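Glycosyltransferase Gtf1 (Streptococcus pneumoniae, PDB 4PQG) belongs to the GT-B glycosyltransferases, with an added extended beta-sheet domain, and carries UDP bound in its structure. Local coordinates at residues F362-S367 / D385-K390; S330-S335 / Q397-Y402. One frame throughout, in Å; residues are numbered along the deposited sequence.

Contact 1: F362-S367 / D385-K390. With UDP (uridine-5'-diphosphate), chain C.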
ATOM      1  N   PHE A 362      -2.071  18.147  17.835  1.00 24.13           N
ATOM      2  CA  PHE A 362      -2.628  17.157  16.908  1.00 23.59           C
ATOM      3  C   PHE A 362      -1.658  17.000  15.755  1.00 22.62           C
ATOM      4  O   PHE A 362      -1.529  17.901  14.944  1.00 22.40           O
ATOM      5  CB  PHE A 362      -4.007  17.619  16.384  1.00 23.34           C
ATOM      6  CG  PHE A 362      -4.682  16.648  15.431  1.00 23.35           C
ATOM      7  CD1 PHE A 362      -4.479  15.266  15.529  1.00 23.53           C
ATOM      8  CD2 PHE A 362      -5.565  17.117  14.462  1.00 23.16           C
ATOM      9  CE1 PHE A 362      -5.125  14.382  14.660  1.00 22.90           C
ATOM     10  CE2 PHE A 362      -6.211  16.237  13.603  1.00 22.72           C
ATOM     11  CZ  PHE A 362      -5.989  14.868  13.702  1.00 22.35           C
ATOM     12  N   ASP A 363      -0.957  15.865  15.722  1.00 23.43           N
ATOM     13  CA  ASP A 363      -0.046  15.529  14.624  1.00 23.31           C
ATOM     14  C   ASP A 363      -0.711  14.577  13.646  1.00 21.97           C
ATOM     15  O   ASP A 363      -1.339  13.593  14.053  1.00 21.50           O
ATOM     16  CB  ASP A 363       1.267  14.942  15.167  1.00 23.71           C
ATOM     17  CG  ASP A 363       2.207  16.014  15.708  1.00 26.04           C
ATOM     18  OD1 ASP A 363       2.029  17.216  15.375  1.00 24.27           O
ATOM     19  OD2 ASP A 363       3.133  15.649  16.465  1.00 27.82           O
ATOM     20  N   ILE A 364      -0.581  14.895  12.359  1.00 22.68           N
ATOM     21  CA  ILE A 364      -1.239  14.156  11.281  1.00 22.14           C
ATOM     22  C   ILE A 364      -0.187  13.491  10.389  1.00 22.36           C
ATOM     23  O   ILE A 364       0.554  14.173   9.682  1.00 24.25           O
ATOM     24  CB  ILE A 364      -2.174  15.079  10.444  1.00 22.09           C
ATOM     25  CG1 ILE A 364      -3.309  15.643  11.312  1.00 22.16           C
ATOM     26  CG2 ILE A 364      -2.769  14.333   9.258  1.00 20.75           C
ATOM     27  CD1 ILE A 364      -4.061  16.812  10.680  1.00 21.38           C
ATOM     28  N   TYR A 365      -0.122  12.166  10.444  1.00 22.41           N
ATOM     29  CA  TYR A 365       0.835  11.376   9.657  1.00 23.41           C
ATOM     30  C   TYR A 365       0.172  10.808   8.406  1.00 23.11           C
ATOM     31  O   TYR A 365      -0.990  10.430   8.437  1.00 23.91           O
ATOM     32  CB  TYR A 365       1.400  10.238  10.503  1.00 23.23           C
ATOM     33  CG  TYR A 365       2.311  10.730  11.601  1.00 24.69           C
ATOM     34  CD1 TYR A 365       3.690  10.773  11.421  1.00 25.15           C
ATOM     35  CD2 TYR A 365       1.789  11.178  12.811  1.00 26.01           C
ATOM     36  CE1 TYR A 365       4.529  11.236  12.414  1.00 25.70           C
ATOM     37  CE2 TYR A 365       2.622  11.643  13.816  1.00 26.77           C
ATOM     38  CZ  TYR A 365       3.986  11.679  13.609  1.00 26.63           C
ATOM     39  OH  TYR A 365       4.805  12.143  14.609  1.00 28.53           O
ATOM     40  N   GLY A 366       0.917  10.771   7.310  1.00 22.60           N
ATOM     41  CA  GLY A 366       0.415  10.231   6.045  1.00 22.32           C
ATOM     42  C   GLY A 366       0.587  11.205   4.891  1.00 21.36           C
ATOM     43  O   GLY A 366       1.044  12.331   5.086  1.00 21.28           O
ATOM     44  N   SER A 367       0.233  10.760   3.688  1.00 20.56           N
ATOM     45  CA  SER A 367       0.291  11.597   2.489  1.00 20.96           C
ATOM     46  C   SER A 367      -0.986  11.440   1.707  1.00 19.61           C
ATOM     47  O   SER A 367      -1.691  10.451   1.861  1.00 18.67           O
ATOM     48  CB  SER A 367       1.462  11.202   1.589  1.00 22.09           C
ATOM     49  OG  SER A 367       2.661  11.291   2.319  1.00 27.71           O
ATOM     50  N   ASP A 385       0.695  26.246  15.094  1.00 37.47           N
ATOM     51  CA  ASP A 385       1.554  25.959  16.235  1.00 38.39           C
ATOM     52  C   ASP A 385       1.154  24.696  16.982  1.00 35.75           C
ATOM     53  O   ASP A 385       1.965  24.144  17.721  1.00 36.92           O
ATOM     54  CB  ASP A 385       1.630  27.162  17.194  1.00 43.13           C
ATOM     55  CG  ASP A 385       2.474  28.304  16.634  1.00 47.41           C
ATOM     56  OD1 ASP A 385       3.216  28.090  15.645  1.00 49.58           O
ATOM     57  OD2 ASP A 385       2.394  29.422  17.186  1.00 51.67           O
ATOM     58  N   TYR A 386      -0.076  24.232  16.772  1.00 32.61           N
ATOM     59  CA  TYR A 386      -0.570  23.048  17.481  1.00 31.04           C
ATOM     60  C   TYR A 386      -1.188  21.930  16.620  1.00 28.12           C
ATOM     61  O   TYR A 386      -1.494  20.846  17.141  1.00 26.02           O
ATOM     62  CB  TYR A 386      -1.500  23.458  18.629  1.00 30.58           C
ATOM     63  CG  TYR A 386      -2.877  23.979  18.252  1.00 30.35           C
ATOM     64  CD1 TYR A 386      -3.987  23.141  18.288  1.00 31.51           C
ATOM     65  CD2 TYR A 386      -3.080  25.322  17.920  1.00 32.22           C
ATOM     66  CE1 TYR A 386      -5.256  23.605  17.965  1.00 31.80           C
ATOM     67  CE2 TYR A 386      -4.353  25.802  17.602  1.00 31.71           C
ATOM     68  CZ  TYR A 386      -5.434  24.936  17.629  1.00 31.59           C
ATOM     69  OH  TYR A 386      -6.701  25.381  17.325  1.00 32.53           O
ATOM     70  N   ILE A 387      -1.390  22.201  15.329  1.00 28.19           N
ATOM     71  CA  ILE A 387      -1.811  21.176  14.358  1.00 27.48           C
ATOM     72  C   ILE A 387      -0.821  21.150  13.188  1.00 28.87           C
ATOM     73  O   ILE A 387      -0.614  22.178  12.515  1.00 27.48           O
ATOM     74  CB  ILE A 387      -3.259  21.385  13.839  1.00 26.10           C
ATOM     75  CG1 ILE A 387      -4.244  21.494  15.008  1.00 26.32           C
ATOM     76  CG2 ILE A 387      -3.687  20.221  12.938  1.00 25.76           C
ATOM     77  CD1 ILE A 387      -5.644  21.945  14.636  1.00 26.02           C
ATOM     78  N   GLN A 388      -0.207  19.983  12.962  1.00 27.98           N
ATOM     79  CA  GLN A 388       0.845  19.830  11.942  1.00 29.73           C
ATOM     80  C   GLN A 388       0.771  18.522  11.132  1.00 28.70           C
ATOM     81  O   GLN A 388       0.398  17.471  11.653  1.00 27.16           O
ATOM     82  CB  GLN A 388       2.236  19.970  12.569  1.00 31.64           C
ATOM     83  CG  GLN A 388       2.585  21.405  12.944  1.00 35.20           C
ATOM     84  CD  GLN A 388       3.722  21.509  13.943  1.00 37.40           C
ATOM     85  OE1 GLN A 388       4.466  20.548  14.170  1.00 35.47           O
ATOM     86  NE2 GLN A 388       3.856  22.692  14.559  1.00 38.87           N
ATOM     87  N   LEU A 389       1.133  18.633   9.855  1.00 28.86           N
ATOM     88  CA  LEU A 389       1.246  17.508   8.940  1.00 28.09           C
ATOM     89  C   LEU A 389       2.680  17.023   8.980  1.00 25.87           C
ATOM     90  O   LEU A 389       3.614  17.778   8.719  1.00 26.22           O
ATOM     91  CB  LEU A 389       0.889  17.936   7.512  1.00 29.10           C
ATOM     92  CG  LEU A 389      -0.569  17.992   7.026  1.00 31.27           C
ATOM     93  CD1 LEU A 389      -1.473  18.754   7.979  1.00 33.52           C
ATOM     94  CD2 LEU A 389      -0.635  18.612   5.636  1.00 31.04           C
ATOM     95  N   LYS A 390       2.846  15.756   9.306  1.00 23.82           N
ATOM     96  CA  LYS A 390       4.174  15.198   9.515  1.00 24.10           C
ATOM     97  C   LYS A 390       4.699  14.433   8.308  1.00 23.99           C
ATOM     98  O   LYS A 390       5.862  14.068   8.284  1.00 24.94           O
ATOM     99  CB  LYS A 390       4.172  14.282  10.738  1.00 23.87           C
ATOM    100  CG  LYS A 390       3.662  14.947  12.012  1.00 26.24           C
ATOM    101  CD  LYS A 390       4.544  16.118  12.436  1.00 26.74           C
ATOM    102  CE  LYS A 390       5.709  15.614  13.269  1.00 28.61           C
ATOM    103  NZ  LYS A 390       6.769  16.660  13.388  1.00 32.30           N
TER
HETATM  104  N1  UDP C 601       1.322   4.351   7.533  1.00 17.74           N
HETATM  105  C2  UDP C 601       2.694   4.656   7.664  1.00 17.57           C
HETATM  106  N3  UDP C 601       3.060   5.919   7.832  1.00 18.40           N
HETATM  107  C4  UDP C 601       2.180   6.929   7.876  1.00 18.43           C
HETATM  108  C5  UDP C 601       0.812   6.670   7.743  1.00 17.87           C
HETATM  109  C6  UDP C 601       0.406   5.341   7.574  1.00 17.48           C
HETATM  110  O2  UDP C 601       3.568   3.754   7.638  1.00 16.97           O
HETATM  111  O4  UDP C 601       2.611   8.092   8.040  1.00 18.20           O
HETATM  112  C1' UDP C 601       0.943   2.937   7.390  1.00 18.24           C
HETATM  113  C2' UDP C 601       0.341   2.456   8.708  1.00 18.78           C
HETATM  114  O2' UDP C 601       1.318   2.004   9.666  1.00 19.01           O
HETATM  115  C3' UDP C 601      -0.607   1.339   8.308  1.00 19.22           C
HETATM  116  C4' UDP C 601      -0.971   1.668   6.863  1.00 19.34           C
HETATM  117  O4' UDP C 601      -0.106   2.735   6.442  1.00 18.83           O
HETATM  118  O3' UDP C 601       0.058   0.071   8.350  1.00 19.93           O
HETATM  119  C5' UDP C 601      -2.415   2.146   6.711  1.00 18.70           C
HETATM  120  O5' UDP C 601      -3.276   1.035   6.893  1.00 18.89           O
HETATM  121  PA  UDP C 601      -4.797   1.222   7.366  1.00 18.46           P
HETATM  122  O1A UDP C 601      -5.447  -0.134   7.442  1.00 17.49           O
HETATM  123  O2A UDP C 601      -4.761   2.077   8.610  1.00 18.26           O
HETATM  124  O3A UDP C 601      -5.500   2.228   6.318  1.00 17.31           O
HETATM  125  PB  UDP C 601      -5.776   2.089   4.738  1.00 17.10           P
HETATM  126  O1B UDP C 601      -7.176   2.633   4.569  1.00 16.37           O
HETATM  127  O2B UDP C 601      -4.687   2.923   4.080  1.00 16.25           O
HETATM  128  O3B UDP C 601      -5.721   0.607   4.424  1.00 16.83           O
HETATM  129  O   HOH W   1       1.231  19.556  16.609  1.00 30.43           O

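Contact 2: S330-S335 / Q397-Y402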
ATOM      1  N   SER A 330      -1.375  15.485  23.826  1.00 27.54           N
ATOM      2  CA  SER A 330      -0.994  15.253  22.424  1.00 26.33           C
ATOM      3  C   SER A 330      -1.926  14.257  21.720  1.00 25.05           C
ATOM      4  O   SER A 330      -2.183  13.166  22.228  1.00 23.75           O
ATOM      5  CB  SER A 330       0.473  14.819  22.315  1.00 26.00           C
ATOM      6  OG  SER A 330       0.683  13.570  22.938  1.00 27.47           O
ATOM      7  N   LEU A 331      -2.409  14.650  20.541  1.00 25.13           N
ATOM      8  CA  LEU A 331      -3.299  13.818  19.730  1.00 24.13           C
ATOM      9  C   LEU A 331      -2.605  13.386  18.427  1.00 22.65           C
ATOM     10  O   LEU A 331      -1.748  14.092  17.906  1.00 23.06           O
ATOM     11  CB  LEU A 331      -4.614  14.566  19.429  1.00 23.43           C
ATOM     12  CG  LEU A 331      -5.357  15.182  20.632  1.00 24.97           C
ATOM     13  CD1 LEU A 331      -6.522  16.055  20.183  1.00 24.60           C
ATOM     14  CD2 LEU A 331      -5.834  14.123  21.608  1.00 23.67           C
ATOM     15  N   ILE A 332      -2.977  12.215  17.921  1.00 21.86           N
ATOM     16  CA  ILE A 332      -2.372  11.686  16.696  1.00 21.59           C
ATOM     17  C   ILE A 332      -3.435  11.033  15.789  1.00 21.03           C
ATOM     18  O   ILE A 332      -4.434  10.504  16.283  1.00 21.96           O
ATOM     19  CB  ILE A 332      -1.170  10.736  17.023  1.00 20.99           C
ATOM     20  CG1 ILE A 332      -0.512  10.200  15.736  1.00 20.76           C
ATOM     21  CG2 ILE A 332      -1.595   9.614  17.958  1.00 20.68           C
ATOM     22  CD1 ILE A 332       0.652   9.262  15.995  1.00 21.20           C
ATOM     23  N   THR A 333      -3.247  11.151  14.473  1.00 20.25           N
ATOM     24  CA  THR A 333      -3.928  10.301  13.494  1.00 19.79           C
ATOM     25  C   THR A 333      -2.921   9.906  12.418  1.00 19.68           C
ATOM     26  O   THR A 333      -1.918  10.602  12.214  1.00 19.86           O
ATOM     27  CB  THR A 333      -5.203  10.933  12.888  1.00 18.94           C
ATOM     28  OG1 THR A 333      -5.999   9.901  12.298  1.00 19.09           O
ATOM     29  CG2 THR A 333      -4.889  11.961  11.825  1.00 18.11           C
ATOM     30  N   ALA A 334      -3.160   8.771  11.773  1.00 19.75           N
ATOM     31  CA  ALA A 334      -2.201   8.236  10.797  1.00 19.56           C
ATOM     32  C   ALA A 334      -2.972   7.536   9.696  1.00 19.13           C
ATOM     33  O   ALA A 334      -3.618   6.513   9.932  1.00 19.89           O
ATOM     34  CB  ALA A 334      -1.199   7.293  11.461  1.00 18.60           C
ATOM     35  N   SER A 335      -2.944   8.130   8.508  1.00 19.24           N
ATOM     36  CA  SER A 335      -3.672   7.602   7.356  1.00 17.81           C
ATOM     37  C   SER A 335      -3.255   8.285   6.068  1.00 18.07           C
ATOM     38  O   SER A 335      -2.653   9.382   6.068  1.00 18.86           O
ATOM     39  CB  SER A 335      -5.192   7.765   7.550  1.00 17.11           C
ATOM     40  OG  SER A 335      -5.613   9.114   7.382  1.00 18.28           O
ATOM     41  N   GLN A 397       7.902   3.639  16.445  1.00 29.92           N
ATOM     42  CA  GLN A 397       8.336   4.369  17.651  1.00 32.68           C
ATOM     43  C   GLN A 397       7.538   5.658  17.898  1.00 31.60           C
ATOM     44  O   GLN A 397       7.778   6.367  18.875  1.00 32.28           O
ATOM     45  CB  GLN A 397       9.836   4.705  17.582  1.00 34.34           C
ATOM     46  CG  GLN A 397      10.748   3.519  17.288  1.00 39.69           C
ATOM     47  CD  GLN A 397      10.470   2.310  18.169  1.00 44.06           C
ATOM     48  OE1 GLN A 397      10.381   2.417  19.397  1.00 46.19           O
ATOM     49  NE2 GLN A 397      10.324   1.144  17.539  1.00 47.85           N
ATOM     50  N   ILE A 398       6.584   5.944  17.018  1.00 28.67           N
ATOM     51  CA  ILE A 398       5.915   7.241  17.000  1.00 27.64           C
ATOM     52  C   ILE A 398       4.708   7.264  17.937  1.00 26.64           C
ATOM     53  O   ILE A 398       4.568   8.183  18.746  1.00 27.70           O
ATOM     54  CB  ILE A 398       5.507   7.634  15.551  1.00 28.10           C
ATOM     55  CG1 ILE A 398       6.750   7.857  14.660  1.00 27.28           C
ATOM     56  CG2 ILE A 398       4.547   8.821  15.537  1.00 26.82           C
ATOM     57  CD1 ILE A 398       7.566   9.101  14.967  1.00 29.13           C
ATOM     58  N   TYR A 399       3.859   6.246  17.831  1.00 25.96           N
ATOM     59  CA  TYR A 399       2.564   6.205  18.508  1.00 25.23           C
ATOM     60  C   TYR A 399       2.670   6.399  20.018  1.00 26.16           C
ATOM     61  O   TYR A 399       1.891   7.147  20.603  1.00 26.06           O
ATOM     62  CB  TYR A 399       1.902   4.855  18.296  1.00 24.59           C
ATOM     63  CG  TYR A 399       1.357   4.562  16.918  1.00 25.08           C
ATOM     64  CD1 TYR A 399       0.187   5.175  16.465  1.00 24.76           C
ATOM     65  CD2 TYR A 399       1.974   3.613  16.097  1.00 24.66           C
ATOM     66  CE1 TYR A 399      -0.337   4.878  15.219  1.00 24.52           C
ATOM     67  CE2 TYR A 399       1.461   3.312  14.845  1.00 23.66           C
ATOM     68  CZ  TYR A 399       0.303   3.946  14.411  1.00 23.69           C
ATOM     69  OH  TYR A 399      -0.236   3.646  13.178  1.00 23.34           O
ATOM     70  N   SER A 400       3.616   5.701  20.640  1.00 25.38           N
ATOM     71  CA  SER A 400       3.740   5.710  22.098  1.00 27.29           C
ATOM     72  C   SER A 400       4.350   7.020  22.645  1.00 27.60           C
ATOM     73  O   SER A 400       4.596   7.138  23.852  1.00 27.49           O
ATOM     74  CB  SER A 400       4.483   4.455  22.590  1.00 25.78           C
ATOM     75  OG  SER A 400       5.786   4.388  22.043  1.00 26.96           O
ATOM     76  N   GLN A 401       4.561   8.000  21.763  1.00 28.13           N
ATOM     77  CA  GLN A 401       4.945   9.363  22.162  1.00 28.02           C
ATOM     78  C   GLN A 401       3.710  10.258  22.378  1.00 27.65           C
ATOM     79  O   GLN A 401       3.825  11.415  22.784  1.00 26.48           O
ATOM     80  CB  GLN A 401       5.860   9.996  21.125  1.00 29.59           C
ATOM     81  CG  GLN A 401       7.177   9.256  20.926  1.00 33.22           C
ATOM     82  CD  GLN A 401       8.079   9.923  19.907  1.00 35.68           C
ATOM     83  OE1 GLN A 401       8.428  11.095  20.038  1.00 37.10           O
ATOM     84  NE2 GLN A 401       8.478   9.170  18.890  1.00 37.32           N
ATOM     85  N   TYR A 402       2.530   9.699  22.130  1.00 27.36           N
ATOM     86  CA  TYR A 402       1.282  10.461  22.164  1.00 26.75           C
ATOM     87  C   TYR A 402       0.306   9.922  23.211  1.00 26.68           C
ATOM     88  O   TYR A 402       0.503   8.844  23.769  1.00 26.31           O
ATOM     89  CB  TYR A 402       0.628  10.471  20.768  1.00 25.56           C
ATOM     90  CG  TYR A 402       1.438  11.195  19.709  1.00 26.28           C
ATOM     91  CD1 TYR A 402       1.171  12.523  19.395  1.00 25.65           C
ATOM     92  CD2 TYR A 402       2.480  10.546  19.021  1.00 26.55           C
ATOM     93  CE1 TYR A 402       1.901  13.189  18.426  1.00 26.01           C
ATOM     94  CE2 TYR A 402       3.215  11.207  18.049  1.00 26.57           C
ATOM     95  CZ  TYR A 402       2.920  12.527  17.761  1.00 26.07           C
ATOM     96  OH  TYR A 402       3.632  13.205  16.808  1.00 26.34           O
TER

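Contact 1: F362-S367 / D385-K390
Phe362 and Ile364 meet Ile387 and Leu389 across two neighbouring parallel strands of a beta-alpha-beta unit, in which helix 371-380 makes the crossover and strand 387-391 forms the edge of the six-stranded sheet of a GT-B domain. Four backbone hydrogen bonds join the two segments, the straightest from Lys390 N to Ile364 O (2.8 Å, 176° at the hydrogen). The tight part is the apolar face, with Phe362, Ile364, Ile387 and Leu389. Ile387 turns CG2, the branch anti to its backbone N, to CD2 of Phe362 at 3.9 Å and to CD1 of Ile364 at 4.1 Å, while CG1 of Ile364 lies over one face of the Phe362 ring, offset toward its rim. Helices 343-353 and 371-380 pack on this side.

On the opposite face the close spot is a CH-pi contact, CB of Lys390 lying over the Tyr365 ring 3.7 Å from the centroid. Bends beyond it keep CG near CZ of the ring and turn CD toward the Asp363 carboxylate. Asp363, Gln388 and the end of Lys390 form the looser, solvent-facing part. Lys390 NZ is 4.9 Å from Asp363 OD2, too far for a salt bridge, though the opposite charges may still attract weakly; OD2 is instead hydrogen-bonded to Tyr402. OD1 of Asp363 accepts a hydrogen bond of 2.8 Å from a water that also donates weakly to Tyr386 O.

Contact 2: S330-S335 / Q397-Y402
Ile332 and Tyr402 carry most of the apolar contact between strand 330-334 and the loop whose residues 399-401 form a short 3-10 turn. Their side chains cross at about a right angle, with CB of Ile332 over one face of the ring, 3.9 Å from its centroid. CG1 of Ile332 is anti to the backbone N (chi1 -179°) and the chain stays extended, so that CD1 lies over the same ring face on its CD2-CE2 side, 3.8 Å from CE2. There this methyl also meets CG2 of Ile398 at 3.9 Å and CD1 of Tyr399 at 4.1 Å, while CG2 of Ile332 packs against CB of Tyr402. Farther along the strand, CB of Ala334 approaches the Tyr399 hydroxyl.

No hydrogen bond joins the two segments; the polar groups are held elsewhere. OG of Ser330 rests 3.3 Å from CA of Tyr402 and bonds to Lys327 O, and the hydroxyl of Tyr399 bonds to Glu420. Within the loop, Tyr402 N binds Tyr399 O, and Gln401 NE2 reaches Gln397 O at 2.9 Å, nearly straight at the hydrogen but coming from above the carbonyl plane.

The loop thus lies against one side of a central strand of the parallel sheet, whose other side bears helix 343-353, in the Rossmann-like domain of a GT-B enzyme, with Tyr399 beside the bound UDP.

Strands 361-365 and 330-334 are neighbours in one parallel sheet, and the chain between the segments of contact 2 contains the whole of contact 1; their centres lie about 10 Å apart. Tyr402 of contact 2 ties them together through its hydroxyl, which makes probable hydrogen bonds to OD2 of Asp363 (2.5 Å) and to OH of Tyr365 (2.7 Å). On the other side of the sheet, CZ of Phe362 packs on CG2 of Thr333 at 3.6 Å. Both contacts extend to the UDP pocket. Gly366 N of contact 1 lies 3.3 Å from UDP O4, and the Tyr399 side chain of contact 2 also adjoins UDP, nearest atoms about 4 Å apart.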